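Local coordinates for protein lymphotactin (PDB 2NYZ) that probably attracts lymphocytes as a secreted C-class (gamma) chemokine and helps gather dendritic cells in the thymic medulla, at residues D[37-42]-D[57-62]. Numbering follows the deposited sequence.
Sequences VIFITK and RDVVRS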
loop_
_atom_site.group_PDB
_atom_site.type_symbol
_atom_site.label_atom_id
_atom_site.label_comp_id
_atom_site.label_asym_id
_atom_site.label_seq_id
_atom_site.Cartn_x
_atom_site.Cartn_y
_atom_site.Cartn_z
ATOM N N VAL D 37 -12.926 33.643 5.742
ATOM C CA VAL D 37 -13.446 34.512 4.711
ATOM C C VAL D 37 -14.181 33.602 3.743
ATOM O O VAL D 37 -13.594 32.664 3.202
ATOM C CB VAL D 37 -12.313 35.202 3.942
ATOM C CG1 VAL D 37 -12.890 35.995 2.779
ATOM C CG2 VAL D 37 -11.524 36.100 4.876
ATOM N N ILE D 38 -15.462 33.864 3.530
ATOM C CA ILE D 38 -16.219 33.039 2.608
ATOM C C ILE D 38 -16.426 33.780 1.300
ATOM O O ILE D 38 -17.258 34.686 1.214
ATOM C CB ILE D 38 -17.605 32.664 3.170
ATOM C CG1 ILE D 38 -17.466 32.056 4.569
ATOM C CG2 ILE D 38 -18.269 31.646 2.253
ATOM C CD1 ILE D 38 -18.803 31.815 5.267
ATOM N N PHE D 39 -15.660 33.410 0.281
ATOM C CA PHE D 39 -15.810 34.050 -1.017
ATOM C C PHE D 39 -17.011 33.437 -1.740
ATOM O O PHE D 39 -17.313 32.255 -1.573
ATOM C CB PHE D 39 -14.551 33.847 -1.862
ATOM C CG PHE D 39 -13.342 34.550 -1.331
ATOM C CD1 PHE D 39 -13.298 35.940 -1.274
ATOM C CD2 PHE D 39 -12.237 33.830 -0.905
ATOM C CE1 PHE D 39 -12.168 36.599 -0.804
ATOM C CE2 PHE D 39 -11.103 34.477 -0.435
ATOM C CZ PHE D 39 -11.066 35.864 -0.383
ATOM N N ILE D 40 -17.708 34.242 -2.527
ATOM C CA ILE D 40 -18.844 33.751 -3.288
ATOM C C ILE D 40 -18.510 33.984 -4.752
ATOM O O ILE D 40 -18.600 35.110 -5.227
ATOM C CB ILE D 40 -20.118 34.518 -2.939
ATOM C CG1 ILE D 40 -20.433 34.342 -1.446
ATOM C CG2 ILE D 40 -21.265 34.022 -3.798
ATOM C CD1 ILE D 40 -21.680 35.085 -0.973
ATOM N N THR D 41 -18.111 32.931 -5.461
ATOM C CA THR D 41 -17.750 33.061 -6.868
ATOM C C THR D 41 -18.892 33.682 -7.657
ATOM O O THR D 41 -20.047 33.661 -7.226
ATOM C CB THR D 41 -17.396 31.703 -7.501
ATOM O OG1 THR D 41 -18.597 30.977 -7.787
ATOM C CG2 THR D 41 -16.520 30.893 -6.554
ATOM N N LYS D 42 -18.562 34.224 -8.822
ATOM C CA LYS D 42 -19.549 34.881 -9.656
ATOM C C LYS D 42 -20.735 34.019 -10.052
ATOM O O LYS D 42 -21.766 34.556 -10.452
ATOM C CB LYS D 42 -18.877 35.474 -10.898
ATOM C CG LYS D 42 -17.993 36.691 -10.587
ATOM C CD LYS D 42 -17.351 37.270 -11.841
ATOM C CE LYS D 42 -16.520 38.505 -11.516
ATOM N NZ LYS D 42 -15.318 38.202 -10.686
ATOM N N ARG D 57 -6.140 38.206 1.860
ATOM C CA ARG D 57 -6.075 39.598 2.277
ATOM C C ARG D 57 -6.019 40.502 1.046
ATOM O O ARG D 57 -6.726 41.510 0.963
ATOM C CB ARG D 57 -4.835 39.814 3.137
ATOM C CG ARG D 57 -4.734 41.199 3.734
ATOM C CD ARG D 57 -3.423 41.376 4.475
ATOM N NE ARG D 57 -3.126 40.211 5.297
ATOM C CZ ARG D 57 -2.592 40.279 6.508
ATOM N NH1 ARG D 57 -2.299 41.458 7.040
ATOM N NH2 ARG D 57 -2.350 39.167 7.188
ATOM N N ASP D 58 -5.173 40.119 0.093
ATOM C CA ASP D 58 -4.999 40.859 -1.153
ATOM C C ASP D 58 -6.325 41.032 -1.892
ATOM O O ASP D 58 -6.618 42.111 -2.417
ATOM C CB ASP D 58 -3.998 40.126 -2.059
ATOM C CG ASP D 58 -2.557 40.259 -1.580
ATOM O OD1 ASP D 58 -2.345 40.443 -0.363
ATOM O OD2 ASP D 58 -1.636 40.165 -2.425
ATOM N N VAL D 59 -7.114 39.958 -1.929
ATOM C CA VAL D 59 -8.412 39.947 -2.602
ATOM C C VAL D 59 -9.448 40.752 -1.829
ATOM O O VAL D 59 -10.200 41.536 -2.406
ATOM C CB VAL D 59 -8.928 38.506 -2.764
ATOM C CG1 VAL D 59 -10.308 38.507 -3.400
ATOM C CG2 VAL D 59 -7.952 37.707 -3.605
ATOM N N VAL D 60 -9.485 40.544 -0.517
ATOM C CA VAL D 60 -10.416 41.255 0.342
ATOM C C VAL D 60 -10.215 42.753 0.147
ATOM O O VAL D 60 -11.174 43.524 0.113
ATOM C CB VAL D 60 -10.178 40.886 1.817
ATOM C CG1 VAL D 60 -11.040 41.741 2.725
ATOM C CG2 VAL D 60 -10.501 39.421 2.029
ATOM N N ARG D 61 -8.956 43.156 0.007
ATOM C CA ARG D 61 -8.615 44.559 -0.191
ATOM C C ARG D 61 -9.002 44.997 -1.602
ATOM O O ARG D 61 -9.675 46.011 -1.790
ATOM C CB ARG D 61 -7.113 44.760 0.023
ATOM C CG ARG D 61 -6.673 46.211 0.006
ATOM C CD ARG D 61 -5.166 46.348 0.174
ATOM N NE ARG D 61 -4.679 45.695 1.385
ATOM C CZ ARG D 61 -4.059 44.520 1.402
ATOM N NH1 ARG D 61 -3.851 43.864 0.268
ATOM N NH2 ARG D 61 -3.641 44.005 2.553
ATOM N N SER D 62 -8.575 44.216 -2.588
ATOM C CA SER D 62 -8.861 44.495 -3.991
ATOM C C SER D 62 -10.356 44.637 -4.240
ATOM O O SER D 62 -10.783 45.381 -5.121
ATOM C CB SER D 62 -8.301 43.377 -4.875
ATOM O OG SER D 62 -8.552 43.625 -6.248
#
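Phe39 reaches from the middle strand of the chemokine sheet to the helix and meets Val59 with the far end of its ring. CE1 comes to 3.7 Å from Val59 CG1, and CZ lies 4.1 Å from both CG1 and CB of the same valine, so one branch and the branching carbon do the touching. The two side chains meet at a slant. The CB of Phe39 points toward the helix, and with CG anti to the carbonyl carbon (chi1 -67°) the CE1–CZ end of the ring is brought to Val59. In Val59, CG1 is the branch anti to the backbone N (chi1 177°), and this is the methyl at CE1. Val60 adds a looser contact beside it: its CG2 methyl stands 4.3 Å from Phe39 CE1 and 4.2 Å from Val37 CG1, bridging the two strand residues. That Val37 methyl also rests on one face of the Phe39 ring, 3.6 Å above the plane and toward the rim. The contact is wholly apolar and buries a modest 137 Å² in all. Strand 37-41 and the helical residues 57-62 run at 59° to each other, their axes 10.8 Å apart at closest approach, a separation spanned by Phe39 and the valines. This is the packing of the C-terminal helix on the three-stranded antiparallel sheet that defines the chemokine fold. Strand 37-41 is central, between 24-28 and 46-49; Ile24, Val47 and Ala49 from those outer strands also touch Phe39, Tyr27 meets Val60, and Val56, one turn before Val60 in helix 54-64, packs on both Val37 and Phe39.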